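Local coordinates for O-methyltransferase, SAM-dependent (Legionella pneumophila subsp. pneumophila, PDB 3R3H), which probably transfers a methyl group from S-adenosylmethionine to a hydroxyl oxygen of an acceptor substrate that is not identified, at residues A[61-66]-A[85-90]; A[124-129]-A[153-158]; A[133-138]-A[160-165]; A[165-170]-A[214-219]. All coordinates share one frame; numbering follows the deposited sequence.

Contact 1 of 4, residues A[61-66]-A[85-90]; sequences AKKVLE and DGQVIT
Glu66 and Thr90 meet where the two segments leave this contact: their side chains run alongside each other in the same direction, and Thr90 OG1 donates to Glu66 OE2 over 2.7 Å, reaching the carboxylate on its anti lone pair. Glu66 starts in the hindered first rotamer (chi1 52°), with CG between the backbone N and the carbonyl carbon, and this brings CG over Thr90 CA. On the other face, Leu65 CD1 crosses to Ile89 CG2 at 3.6 Å, and the extended chain of Lys63 lies beside Gln87, its CE 4.1 Å from Gln87 NE2. The Lys62 chain, bent at chi2 and chi4, crosses Asp85 with its CD 3.3 Å from Asp85 OD2, while NZ stays farther off. The backbones between these faces run parallel, their axes 14° apart. Gln87 N to Lys62 O (2.7 Å) opens the row of bonds; Glu66 N to Ile89 O (3.1 Å) is the last within these segments, and Glu66 continues the pattern to Cys91. Between them, Val64 uses both its N and its O. Strands 63-68 and 87-92, joined through helix 73-80, form a beta-alpha-beta unit of the Rossmann-like methyltransferase sheet. That helix contributes the second shell: Ser74 OG binds Glu66 OE1, which ties down the carboxylate's other oxygen, and Met78 packs on Val64. From the neighbouring strand, Asp138 OD2 makes weak hydrogen bonds to the backbone N atoms of Lys62 and Lys63.

Contact 2 of 4, residues A[124-129]-A[153-158]; sequences TLHSLL and YELALK
Leu155 inserts its two methyl groups among Leu125, His126 and Leu129, and apolar contact makes up most of this helix pairing. CD2 lies 4.0 Å from Leu125 CB, while CD1 is 4.0 Å from Leu129 CD1, so the two branches of one leucine are shared between residues a helical turn apart. A CH-pi contact adds to this: Leu155 CD2 sits 4.2 Å from the centroid of the His126 imidazole and 29° off the ring normal, an off-centre approach. The ring is placed by CG lying beside the backbone N (chi1 -69°), and a weak hydrogen bond from its ND1 to Leu122 O, one turn earlier, limits its rotation. The third kind of contact is aliphatic-to-lysine. Lys158 bends at three successive torsions, and its CE meets Leu129 CD1 at 3.9 Å; here the methylene chain, not the ammonium, does the packing. The axes run nearly parallel, 21° apart, but stay 10.7 Å from each other, a spacing bridged by long side chains. Both helices lie against the central sheet: Leu125 and Leu128 of helix 121-132 rest on strand 63-68, and Ala156 and Leu157 of helix 149-159 touch Ile166 of strand 164-169, while Tyr153 packs on Leu193 and Ile197 of helix 185-198.

Contact 3 of 4, residues A[133-138]-A[160-165]; sequences GEHQFD and VTPKGL
The His135 imidazole has the carbonyl of Val160 over one face, with Val160 O 3.4 Å from His135 CG. Pro162 approaches the same ring obliquely, its CG 3.9 Å from His135 ND1, and the two side chains cross at about a right angle. His135 is also the centre of an inverse gamma turn, and its CG is anti to the carbonyl carbon (chi1 -56°). The second aromatic ring, that of Phe137, is directed elsewhere: Gln136 CB covers one face, offset toward the rim, and the ring packs on Leu159, Lys63 and Leu65. The Asp138 side chain crosses Thr161 at a slant, with Asp138 OD1 3.6 Å from Thr161 OG1.

The polar part of the contact is centred on Phe137 O. Thr161 N donates to it over 2.7 Å, at an N-H...O angle of 142° and tilted from the carbonyl plane. Thr161 OG1 adds a weak bond at 3.3 Å; its first torsion sets the hydroxyl beside the backbone N, so one residue offers two donors to one oxygen. Val160 supplies a CA-H...O contact to that oxygen as well. The next carbonyl, Asp138 O, accepts from Leu165 N at 2.8 Å, the donor coming from above the carbonyl plane (36° out of it). Between these two bonds the chain turns a corner at Pro162 and Lys163, where Lys163 packs on Arg60 of the second subunit.

Strand 137-143, helix 149-159 and strand 164-169 make a beta-alpha-beta crossover between neighbouring parallel strands, and this contact lies at its base, where the helix gives way to the returning strand, an arrangement characteristic of Rossmann-like methyltransferases.

Contact 4 of 4, residues A[165-170]-A[214-219]; sequences LIAIDN and MFLVQP
Leu165, at chi1 180°, has CG beside the carbonyl carbon, and chi2 of 77° then puts CD1 3.3 Å from Val217 O and CD2 near Leu216 CD2. Val217, at chi1 -41°, has CG2 between N and the carbonyl carbon, and that methyl comes 3.7 Å from Ile166 CB. Alternation along the strands sends Ile166, Ile168, Phe215 and Val217 to one face; Ala167, Asp169, Leu216 and Met214 line the other, where Leu216 CD2 touches Ala167 CB at 3.9 Å.

The strands run antiparallel. Two hydrogen-bonded pairs carry them: Ile166 with Val217, whose N donates to Ile166 O over 3.0 Å, and Ile168 with Phe215, whose N reaches Ile168 O at 3.1 Å. Both pairs are closed by the reciprocal bond. Between them, Ala167 and Leu216 form a non-hydrogen-bonded pair, and Ala167 CA lies 3.2 Å from Phe215 O in a CA-H...O contact. Helix 149-159 covers the isoleucine face through Ala156 and Leu157, while Phe51 of the second subunit packs on Leu216.

An antiparallel strand 214-219 beside the parallel set, giving the order 3-2-1-4-5-7-6, is the hallmark of class I methyltransferases. The four reciprocal bonds satisfy the facing N and O atoms of Ile166, Ile168, Phe215 and Val217 within this buried seam, and the side-chain contacts across it are mostly apolar, with Asp169 a polar exception on one face.

From the N terminus, contact 1 comes first, closing the loop over helix 73-80 and joining strands 63-68 and 87-92. Contacts 2 and 3 cross, their segments alternating: contact 2 pairs helices 121-132 and 149-159, closing the loop through strand 137-143, while contact 3 closes the overlapping loop through helix 149-159, setting the chain that leaves this helix beside the start of strand 137-143 as it enters strand 164-169. Leu65 and Ile89 of contact 1 pack on Leu128 of contact 2, and a probable backbone hydrogen bond from Asp138 to Lys63 joins contacts 1 and 3. Contact 4 shares Leu165 with contact 3 and closes the longest loop, bringing the C-terminal strand beside 164-169.

Contact 1 of 4, residues A[61-66]-A[85-90]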
loop_
_atom_site.group_PDB
_atom_site.type_symbol
_atom_site.label_atom_id
_atom_site.label_comp_id
_atom_site.label_asym_id
_atom_site.label_seq_id
_atom_site.Cartn_x
_atom_site.Cartn_y
_atom_site.Cartn_z
ATOM N N ALA A 61 0.933 -15.533 0.678
ATOM C CA ALA A 61 -0.247 -16.187 0.151
ATOM C C ALA A 61 0.055 -17.403 -0.692
ATOM O O ALA A 61 1.039 -17.438 -1.428
ATOM C CB ALA A 61 -1.068 -15.192 -0.661
ATOM N N LYS A 62 -0.820 -18.395 -0.560
ATOM C CA LYS A 62 -0.746 -19.643 -1.303
ATOM C C LYS A 62 -1.963 -19.702 -2.227
ATOM O O LYS A 62 -1.914 -20.295 -3.302
ATOM C CB LYS A 62 -0.771 -20.838 -0.336
ATOM C CG LYS A 62 0.531 -21.051 0.407
ATOM C CD LYS A 62 1.611 -21.572 -0.529
ATOM C CE LYS A 62 2.989 -21.428 0.096
ATOM N NZ LYS A 62 3.365 -19.994 0.301
ATOM N N LYS A 63 -3.051 -19.073 -1.796
ATOM C CA LYS A 63 -4.286 -19.066 -2.563
ATOM C C LYS A 63 -4.854 -17.641 -2.646
ATOM O O LYS A 63 -5.030 -16.957 -1.633
ATOM C CB LYS A 63 -5.288 -20.025 -1.909
ATOM C CG LYS A 63 -6.409 -20.499 -2.823
ATOM C CD LYS A 63 -7.205 -21.619 -2.158
ATOM C CE LYS A 63 -8.337 -22.116 -3.055
ATOM N NZ LYS A 63 -9.039 -23.318 -2.482
ATOM N N VAL A 64 -5.128 -17.202 -3.869
ATOM C CA VAL A 64 -5.646 -15.869 -4.134
ATOM C C VAL A 64 -6.943 -15.904 -4.929
ATOM O O VAL A 64 -7.154 -16.797 -5.736
ATOM C CB VAL A 64 -4.597 -15.043 -4.902
ATOM C CG1 VAL A 64 -5.217 -13.768 -5.446
ATOM C CG2 VAL A 64 -3.438 -14.715 -3.974
ATOM N N LEU A 65 -7.810 -14.925 -4.693
ATOM C CA LEU A 65 -9.087 -14.849 -5.390
ATOM C C LEU A 65 -9.320 -13.428 -5.887
ATOM O O LEU A 65 -8.993 -12.462 -5.193
ATOM C CB LEU A 65 -10.226 -15.238 -4.443
ATOM C CG LEU A 65 -11.635 -15.133 -5.025
ATOM C CD1 LEU A 65 -11.877 -16.354 -5.878
ATOM C CD2 LEU A 65 -12.681 -15.048 -3.924
ATOM N N GLU A 66 -9.855 -13.296 -7.096
ATOM C CA GLU A 66 -10.169 -11.980 -7.635
ATOM C C GLU A 66 -11.484 -12.068 -8.394
ATOM O O GLU A 66 -11.889 -13.152 -8.813
ATOM C CB GLU A 66 -9.051 -11.450 -8.533
ATOM C CG GLU A 66 -8.605 -12.374 -9.617
ATOM C CD GLU A 66 -8.013 -11.614 -10.806
ATOM O OE1 GLU A 66 -7.386 -10.549 -10.575
ATOM O OE2 GLU A 66 -8.167 -12.081 -11.962
ATOM N N ASP A 85 3.594 -23.863 -5.787
ATOM C CA ASP A 85 2.451 -24.582 -5.200
ATOM C C ASP A 85 1.205 -23.711 -4.997
ATOM O O ASP A 85 0.131 -24.217 -4.649
ATOM C CB ASP A 85 2.870 -25.215 -3.864
ATOM C CG ASP A 85 3.406 -24.189 -2.860
ATOM O OD1 ASP A 85 4.176 -23.284 -3.264
ATOM O OD2 ASP A 85 3.062 -24.295 -1.660
ATOM N N GLY A 86 1.363 -22.406 -5.222
ATOM C CA GLY A 86 0.274 -21.456 -5.080
ATOM C C GLY A 86 -0.779 -21.535 -6.169
ATOM O O GLY A 86 -0.626 -22.250 -7.158
ATOM N N GLN A 87 -1.852 -20.771 -6.004
ATOM C CA GLN A 87 -2.954 -20.804 -6.956
ATOM C C GLN A 87 -3.774 -19.515 -6.935
ATOM O O GLN A 87 -3.963 -18.914 -5.880
ATOM C CB GLN A 87 -3.845 -21.984 -6.592
ATOM C CG GLN A 87 -4.993 -22.265 -7.513
ATOM C CD GLN A 87 -5.977 -23.214 -6.860
ATOM O OE1 GLN A 87 -5.583 -24.214 -6.258
ATOM N NE2 GLN A 87 -7.262 -22.904 -6.966
ATOM N N VAL A 88 -4.245 -19.095 -8.109
ATOM C CA VAL A 88 -5.079 -17.905 -8.232
ATOM C C VAL A 88 -6.377 -18.247 -8.961
ATOM O O VAL A 88 -6.367 -18.837 -10.029
ATOM C CB VAL A 88 -4.331 -16.718 -8.952
ATOM C CG1 VAL A 88 -3.295 -17.238 -9.902
ATOM C CG2 VAL A 88 -5.331 -15.824 -9.692
ATOM N N ILE A 89 -7.502 -17.906 -8.347
ATOM C CA ILE A 89 -8.806 -18.153 -8.940
ATOM C C ILE A 89 -9.363 -16.816 -9.424
ATOM O O ILE A 89 -9.758 -15.969 -8.628
ATOM C CB ILE A 89 -9.755 -18.782 -7.914
ATOM C CG1 ILE A 89 -9.249 -20.180 -7.568
ATOM C CG2 ILE A 89 -11.184 -18.817 -8.461
ATOM C CD1 ILE A 89 -10.133 -20.924 -6.616
ATOM N N THR A 90 -9.346 -16.623 -10.736
ATOM C CA THR A 90 -9.841 -15.405 -11.354
ATOM C C THR A 90 -11.297 -15.654 -11.755
ATOM O O THR A 90 -11.613 -16.675 -12.369
ATOM C CB THR A 90 -8.959 -15.034 -12.590
ATOM O OG1 THR A 90 -9.541 -13.941 -13.309
ATOM C CG2 THR A 90 -8.826 -16.232 -13.531
#

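Contact 2 of 4, residues A[124-129]-A[153-158]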
loop_
_atom_site.group_PDB
_atom_site.type_symbol
_atom_site.label_atom_id
_atom_site.label_comp_id
_atom_site.label_asym_id
_atom_site.label_seq_id
_atom_site.Cartn_x
_atom_site.Cartn_y
_atom_site.Cartn_z
ATOM N N THR A 124 -20.296 -17.889 -8.321
ATOM C CA THR A 124 -18.967 -18.458 -8.230
ATOM C C THR A 124 -18.449 -18.430 -6.792
ATOM O O THR A 124 -17.765 -19.357 -6.358
ATOM C CB THR A 124 -17.985 -17.696 -9.143
ATOM O OG1 THR A 124 -18.432 -17.767 -10.504
ATOM C CG2 THR A 124 -16.591 -18.290 -9.032
ATOM N N LEU A 125 -18.782 -17.372 -6.050
ATOM C CA LEU A 125 -18.329 -17.250 -4.663
ATOM C C LEU A 125 -19.078 -18.164 -3.689
ATOM O O LEU A 125 -18.481 -18.675 -2.735
ATOM C CB LEU A 125 -18.426 -15.798 -4.183
ATOM C CG LEU A 125 -17.693 -14.702 -4.969
ATOM C CD1 LEU A 125 -17.612 -13.455 -4.102
ATOM C CD2 LEU A 125 -16.291 -15.150 -5.379
ATOM N N HIS A 126 -20.377 -18.372 -3.900
ATOM C CA HIS A 126 -21.097 -19.277 -3.008
ATOM C C HIS A 126 -20.600 -20.680 -3.294
ATOM O O HIS A 126 -20.422 -21.493 -2.392
ATOM C CB HIS A 126 -22.601 -19.210 -3.233
ATOM C CG HIS A 126 -23.207 -17.919 -2.794
ATOM N ND1 HIS A 126 -23.571 -16.929 -3.681
ATOM C CD2 HIS A 126 -23.431 -17.421 -1.555
ATOM C CE1 HIS A 126 -23.989 -15.871 -3.007
ATOM N NE2 HIS A 126 -23.912 -16.143 -1.717
ATOM N N SER A 127 -20.371 -20.960 -4.567
ATOM C CA SER A 127 -19.871 -22.256 -4.973
ATOM C C SER A 127 -18.524 -22.534 -4.303
ATOM O O SER A 127 -18.251 -23.653 -3.852
ATOM C CB SER A 127 -19.707 -22.290 -6.486
ATOM O OG SER A 127 -18.645 -23.162 -6.826
ATOM N N LEU A 128 -17.681 -21.504 -4.263
ATOM C CA LEU A 128 -16.364 -21.606 -3.645
ATOM C C LEU A 128 -16.490 -21.853 -2.150
ATOM O O LEU A 128 -15.660 -22.547 -1.562
ATOM C CB LEU A 128 -15.573 -20.327 -3.880
ATOM C CG LEU A 128 -14.989 -20.117 -5.268
ATOM C CD1 LEU A 128 -14.377 -18.734 -5.340
ATOM C CD2 LEU A 128 -13.942 -21.169 -5.544
ATOM N N LEU A 129 -17.521 -21.270 -1.540
ATOM C CA LEU A 129 -17.769 -21.452 -0.114
ATOM C C LEU A 129 -18.219 -22.878 0.138
ATOM O O LEU A 129 -17.641 -23.577 0.977
ATOM C CB LEU A 129 -18.845 -20.489 0.384
ATOM C CG LEU A 129 -18.353 -19.228 1.090
ATOM C CD1 LEU A 129 -19.553 -18.466 1.629
ATOM C CD2 LEU A 129 -17.404 -19.604 2.223
ATOM N N TYR A 153 -18.389 -7.956 -0.229
ATOM C CA TYR A 153 -17.637 -7.630 0.984
ATOM C C TYR A 153 -17.884 -8.670 2.067
ATOM O O TYR A 153 -16.953 -9.200 2.668
ATOM C CB TYR A 153 -18.043 -6.246 1.502
ATOM C CG TYR A 153 -17.356 -5.836 2.788
ATOM C CD1 TYR A 153 -15.965 -5.832 2.888
ATOM C CD2 TYR A 153 -18.097 -5.397 3.885
ATOM C CE1 TYR A 153 -15.324 -5.391 4.053
ATOM C CE2 TYR A 153 -17.473 -4.953 5.052
ATOM C CZ TYR A 153 -16.085 -4.948 5.129
ATOM O OH TYR A 153 -15.456 -4.469 6.253
ATOM N N GLU A 154 -19.156 -8.952 2.308
ATOM C CA GLU A 154 -19.551 -9.927 3.315
ATOM C C GLU A 154 -19.008 -11.311 3.023
ATOM O O GLU A 154 -18.467 -11.971 3.909
ATOM C CB GLU A 154 -21.075 -9.979 3.413
ATOM C CG GLU A 154 -21.674 -8.711 3.989
ATOM C CD GLU A 154 -21.181 -8.436 5.401
ATOM O OE1 GLU A 154 -21.167 -9.385 6.225
ATOM O OE2 GLU A 154 -20.815 -7.273 5.688
ATOM N N LEU A 155 -19.178 -11.741 1.775
ATOM C CA LEU A 155 -18.702 -13.034 1.301
ATOM C C LEU A 155 -17.180 -13.132 1.475
ATOM O O LEU A 155 -16.666 -14.114 2.013
ATOM C CB LEU A 155 -19.072 -13.180 -0.172
ATOM C CG LEU A 155 -19.970 -14.307 -0.694
ATOM C CD1 LEU A 155 -20.813 -14.916 0.409
ATOM C CD2 LEU A 155 -20.856 -13.735 -1.803
ATOM N N ALA A 156 -16.474 -12.097 1.024
ATOM C CA ALA A 156 -15.022 -12.034 1.121
ATOM C C ALA A 156 -14.563 -12.176 2.564
ATOM O O ALA A 156 -13.492 -12.731 2.838
ATOM C CB ALA A 156 -14.514 -10.711 0.542
ATOM N N LEU A 157 -15.367 -11.656 3.488
ATOM C CA LEU A 157 -15.045 -11.737 4.908
ATOM C C LEU A 157 -15.111 -13.182 5.395
ATOM O O LEU A 157 -14.431 -13.554 6.351
ATOM C CB LEU A 157 -16.005 -10.869 5.728
ATOM C CG LEU A 157 -15.843 -9.351 5.588
ATOM C CD1 LEU A 157 -16.968 -8.658 6.314
ATOM C CD2 LEU A 157 -14.495 -8.913 6.127
ATOM N N LYS A 158 -15.931 -13.992 4.738
ATOM C CA LYS A 158 -16.049 -15.391 5.112
ATOM C C LYS A 158 -14.952 -16.189 4.405
ATOM O O LYS A 158 -14.400 -17.127 4.978
ATOM C CB LYS A 158 -17.429 -15.925 4.722
ATOM C CG LYS A 158 -18.564 -14.965 5.039
ATOM C CD LYS A 158 -19.767 -15.678 5.658
ATOM C CE LYS A 158 -20.711 -16.271 4.623
ATOM N NZ LYS A 158 -21.525 -15.233 3.914
#

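Contact 3 of 4, residues A[133-138]-A[160-165]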
loop_
_atom_site.group_PDB
_atom_site.type_symbol
_atom_site.label_atom_id
_atom_site.label_comp_id
_atom_site.label_asym_id
_atom_site.label_seq_id
_atom_site.Cartn_x
_atom_site.Cartn_y
_atom_site.Cartn_z
ATOM N N GLY A 133 -15.013 -24.390 1.681
ATOM C CA GLY A 133 -15.066 -23.888 3.045
ATOM C C GLY A 133 -14.807 -22.393 3.159
ATOM O O GLY A 133 -14.531 -21.722 2.165
ATOM N N GLU A 134 -14.848 -21.868 4.378
ATOM C CA GLU A 134 -14.666 -20.438 4.581
ATOM C C GLU A 134 -13.272 -19.791 4.528
ATOM O O GLU A 134 -13.043 -18.899 3.718
ATOM C CB GLU A 134 -15.400 -20.005 5.866
ATOM C CG GLU A 134 -16.943 -19.960 5.687
ATOM C CD GLU A 134 -17.695 -19.203 6.795
ATOM O OE1 GLU A 134 -17.049 -18.441 7.552
ATOM O OE2 GLU A 134 -18.939 -19.358 6.891
ATOM N N HIS A 135 -12.326 -20.209 5.350
ATOM C CA HIS A 135 -11.042 -19.521 5.299
ATOM C C HIS A 135 -10.050 -20.145 4.331
ATOM O O HIS A 135 -9.161 -20.897 4.713
ATOM C CB HIS A 135 -10.498 -19.387 6.718
ATOM C CG HIS A 135 -11.454 -18.688 7.643
ATOM N ND1 HIS A 135 -11.179 -18.444 8.972
ATOM C CD2 HIS A 135 -12.696 -18.189 7.420
ATOM C CE1 HIS A 135 -12.210 -17.826 9.527
ATOM N NE2 HIS A 135 -13.144 -17.661 8.607
ATOM N N GLN A 136 -10.230 -19.783 3.063
ATOM C CA GLN A 136 -9.448 -20.280 1.923
ATOM C C GLN A 136 -8.421 -19.347 1.299
ATOM O O GLN A 136 -7.335 -19.770 0.909
ATOM C CB GLN A 136 -10.379 -20.655 0.782
ATOM C CG GLN A 136 -11.117 -21.940 0.903
ATOM C CD GLN A 136 -11.991 -22.152 -0.314
ATOM O OE1 GLN A 136 -13.017 -21.481 -0.480
ATOM N NE2 GLN A 136 -11.579 -23.065 -1.191
ATOM N N PHE A 137 -8.789 -18.086 1.165
ATOM C CA PHE A 137 -7.916 -17.131 0.521
ATOM C C PHE A 137 -7.129 -16.212 1.428
ATOM O O PHE A 137 -7.662 -15.616 2.357
ATOM C CB PHE A 137 -8.736 -16.326 -0.484
ATOM C CG PHE A 137 -9.466 -17.189 -1.476
ATOM C CD1 PHE A 137 -8.777 -17.801 -2.520
ATOM C CD2 PHE A 137 -10.831 -17.442 -1.328
ATOM C CE1 PHE A 137 -9.427 -18.653 -3.402
ATOM C CE2 PHE A 137 -11.498 -18.287 -2.195
ATOM C CZ PHE A 137 -10.795 -18.901 -3.243
ATOM N N ASP A 138 -5.841 -16.114 1.133
ATOM C CA ASP A 138 -4.916 -15.278 1.878
ATOM C C ASP A 138 -5.017 -13.863 1.337
ATOM O O ASP A 138 -4.688 -12.899 2.022
ATOM C CB ASP A 138 -3.493 -15.809 1.695
ATOM C CG ASP A 138 -3.320 -17.208 2.256
ATOM O OD1 ASP A 138 -3.104 -17.311 3.489
ATOM O OD2 ASP A 138 -3.422 -18.194 1.478
ATOM N N VAL A 160 -11.917 -15.108 3.431
ATOM C CA VAL A 160 -10.539 -14.754 3.739
ATOM C C VAL A 160 -9.910 -15.440 4.956
ATOM O O VAL A 160 -10.589 -15.874 5.891
ATOM C CB VAL A 160 -10.408 -13.219 3.911
ATOM C CG1 VAL A 160 -10.785 -12.826 5.316
ATOM C CG2 VAL A 160 -9.000 -12.754 3.575
ATOM N N THR A 161 -8.589 -15.527 4.902
ATOM C CA THR A 161 -7.755 -16.105 5.944
ATOM C C THR A 161 -7.644 -15.068 7.067
ATOM O O THR A 161 -7.727 -13.863 6.811
ATOM C CB THR A 161 -6.367 -16.419 5.350
ATOM O OG1 THR A 161 -6.440 -17.669 4.666
ATOM C CG2 THR A 161 -5.283 -16.464 6.415
ATOM N N PRO A 162 -7.486 -15.517 8.328
ATOM C CA PRO A 162 -7.367 -14.602 9.473
ATOM C C PRO A 162 -6.266 -13.567 9.261
ATOM O O PRO A 162 -6.429 -12.370 9.540
ATOM C CB PRO A 162 -7.060 -15.544 10.623
ATOM C CG PRO A 162 -7.841 -16.770 10.241
ATOM C CD PRO A 162 -7.505 -16.920 8.783
ATOM N N LYS A 163 -5.137 -14.045 8.764
ATOM C CA LYS A 163 -4.020 -13.171 8.482
ATOM C C LYS A 163 -4.135 -12.639 7.043
ATOM O O LYS A 163 -3.378 -11.762 6.637
ATOM C CB LYS A 163 -2.716 -13.938 8.676
ATOM C CG LYS A 163 -2.597 -14.588 10.037
ATOM C CD LYS A 163 -1.341 -14.133 10.738
ATOM C CE LYS A 163 -1.157 -14.853 12.049
ATOM N NZ LYS A 163 0.132 -14.447 12.663
ATOM N N GLY A 164 -5.099 -13.165 6.289
ATOM C CA GLY A 164 -5.300 -12.742 4.915
ATOM C C GLY A 164 -5.731 -11.296 4.765
ATOM O O GLY A 164 -6.070 -10.644 5.743
ATOM N N LEU A 165 -5.736 -10.803 3.532
ATOM C CA LEU A 165 -6.109 -9.421 3.255
ATOM C C LEU A 165 -7.114 -9.311 2.113
ATOM O O LEU A 165 -7.155 -10.164 1.248
ATOM C CB LEU A 165 -4.863 -8.611 2.892
ATOM C CG LEU A 165 -5.078 -7.132 2.565
ATOM C CD1 LEU A 165 -5.290 -6.353 3.857
ATOM C CD2 LEU A 165 -3.874 -6.596 1.835
#

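Contact 4 of 4, residues A[165-170]-A[214-219]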
loop_
_atom_site.group_PDB
_atom_site.type_symbol
_atom_site.label_atom_id
_atom_site.label_comp_id
_atom_site.label_asym_id
_atom_site.label_seq_id
_atom_site.Cartn_x
_atom_site.Cartn_y
_atom_site.Cartn_z
ATOM N N LEU A 165 -5.736 -10.803 3.532
ATOM C CA LEU A 165 -6.109 -9.421 3.255
ATOM C C LEU A 165 -7.114 -9.311 2.113
ATOM O O LEU A 165 -7.155 -10.164 1.248
ATOM C CB LEU A 165 -4.863 -8.611 2.892
ATOM C CG LEU A 165 -5.078 -7.132 2.565
ATOM C CD1 LEU A 165 -5.290 -6.353 3.857
ATOM C CD2 LEU A 165 -3.874 -6.596 1.835
ATOM N N ILE A 166 -7.920 -8.249 2.126
ATOM C CA ILE A 166 -8.918 -7.985 1.086
ATOM C C ILE A 166 -8.715 -6.574 0.528
ATOM O O ILE A 166 -8.543 -5.617 1.279
ATOM C CB ILE A 166 -10.372 -8.071 1.624
ATOM C CG1 ILE A 166 -10.637 -9.458 2.216
ATOM C CG2 ILE A 166 -11.358 -7.783 0.501
ATOM C CD1 ILE A 166 -11.917 -9.547 3.019
ATOM N N ALA A 167 -8.729 -6.461 -0.798
ATOM C CA ALA A 167 -8.562 -5.184 -1.485
ATOM C C ALA A 167 -9.829 -4.963 -2.293
ATOM O O ALA A 167 -10.327 -5.898 -2.932
ATOM C CB ALA A 167 -7.349 -5.231 -2.406
ATOM N N ILE A 168 -10.360 -3.742 -2.241
ATOM C CA ILE A 168 -11.575 -3.406 -2.970
ATOM C C ILE A 168 -11.299 -2.158 -3.797
ATOM O O ILE A 168 -10.838 -1.147 -3.265
ATOM C CB ILE A 168 -12.764 -3.148 -2.020
ATOM C CG1 ILE A 168 -13.057 -4.377 -1.159
ATOM C CG2 ILE A 168 -14.001 -2.875 -2.825
ATOM C CD1 ILE A 168 -12.296 -4.434 0.146
ATOM N N ASP A 169 -11.579 -2.229 -5.095
ATOM C CA ASP A 169 -11.306 -1.106 -5.987
ATOM C C ASP A 169 -12.480 -0.143 -6.182
ATOM O O ASP A 169 -13.626 -0.461 -5.843
ATOM C CB ASP A 169 -10.852 -1.639 -7.349
ATOM C CG ASP A 169 -10.010 -0.634 -8.126
ATOM O OD1 ASP A 169 -9.901 -0.797 -9.364
ATOM O OD2 ASP A 169 -9.446 0.310 -7.503
ATOM N N ASN A 170 -12.169 1.028 -6.745
ATOM C CA ASN A 170 -13.134 2.096 -7.031
ATOM C C ASN A 170 -13.892 2.589 -5.795
ATOM O O ASN A 170 -15.122 2.706 -5.821
ATOM C CB ASN A 170 -14.159 1.642 -8.080
ATOM C CG ASN A 170 -13.523 1.003 -9.287
ATOM O OD1 ASN A 170 -13.510 -0.216 -9.408
ATOM N ND2 ASN A 170 -12.984 1.821 -10.190
ATOM N N MET A 214 -8.409 2.618 -3.199
ATOM C CA MET A 214 -8.299 1.193 -2.892
ATOM C C MET A 214 -8.338 0.973 -1.381
ATOM O O MET A 214 -7.542 1.534 -0.620
ATOM C CB MET A 214 -7.007 0.611 -3.490
ATOM C CG MET A 214 -6.887 -0.913 -3.364
ATOM S SD MET A 214 -5.500 -1.639 -4.271
ATOM C CE MET A 214 -6.283 -1.916 -5.916
ATOM N N PHE A 215 -9.292 0.162 -0.953
ATOM C CA PHE A 215 -9.482 -0.129 0.459
ATOM C C PHE A 215 -8.783 -1.428 0.825
ATOM O O PHE A 215 -8.940 -2.435 0.137
ATOM C CB PHE A 215 -10.976 -0.292 0.750
ATOM C CG PHE A 215 -11.553 0.730 1.707
ATOM C CD1 PHE A 215 -10.872 1.104 2.867
ATOM C CD2 PHE A 215 -12.825 1.258 1.485
ATOM C CE1 PHE A 215 -11.450 1.981 3.795
ATOM C CE2 PHE A 215 -13.414 2.132 2.402
ATOM C CZ PHE A 215 -12.726 2.495 3.561
ATOM N N LEU A 216 -8.007 -1.406 1.899
ATOM C CA LEU A 216 -7.334 -2.616 2.366
ATOM C C LEU A 216 -7.926 -2.964 3.728
ATOM O O LEU A 216 -7.761 -2.207 4.692
ATOM C CB LEU A 216 -5.830 -2.389 2.514
ATOM C CG LEU A 216 -5.052 -2.111 1.232
ATOM C CD1 LEU A 216 -3.586 -1.937 1.565
ATOM C CD2 LEU A 216 -5.241 -3.260 0.258
ATOM N N VAL A 217 -8.633 -4.083 3.820
ATOM C CA VAL A 217 -9.223 -4.460 5.093
ATOM C C VAL A 217 -8.688 -5.808 5.530
ATOM O O VAL A 217 -8.453 -6.687 4.706
ATOM C CB VAL A 217 -10.769 -4.536 5.014
ATOM C CG1 VAL A 217 -11.325 -3.381 4.178
ATOM C CG2 VAL A 217 -11.200 -5.873 4.456
ATOM N N GLN A 218 -8.492 -5.968 6.832
ATOM C CA GLN A 218 -7.983 -7.221 7.368
ATOM C C GLN A 218 -8.729 -7.596 8.642
ATOM O O GLN A 218 -8.873 -6.781 9.551
ATOM C CB GLN A 218 -6.498 -7.085 7.667
ATOM C CG GLN A 218 -5.870 -8.331 8.235
ATOM C CD GLN A 218 -4.434 -8.104 8.629
ATOM O OE1 GLN A 218 -4.143 -7.346 9.564
ATOM N NE2 GLN A 218 -3.516 -8.757 7.919
ATOM N N PRO A 219 -9.228 -8.837 8.727
ATOM C CA PRO A 219 -9.940 -9.206 9.949
ATOM C C PRO A 219 -9.063 -9.091 11.210
ATOM O O PRO A 219 -7.847 -9.297 11.159
ATOM C CB PRO A 219 -10.398 -10.638 9.656
ATOM C CG PRO A 219 -9.355 -11.155 8.718
ATOM C CD PRO A 219 -9.153 -9.977 7.796
#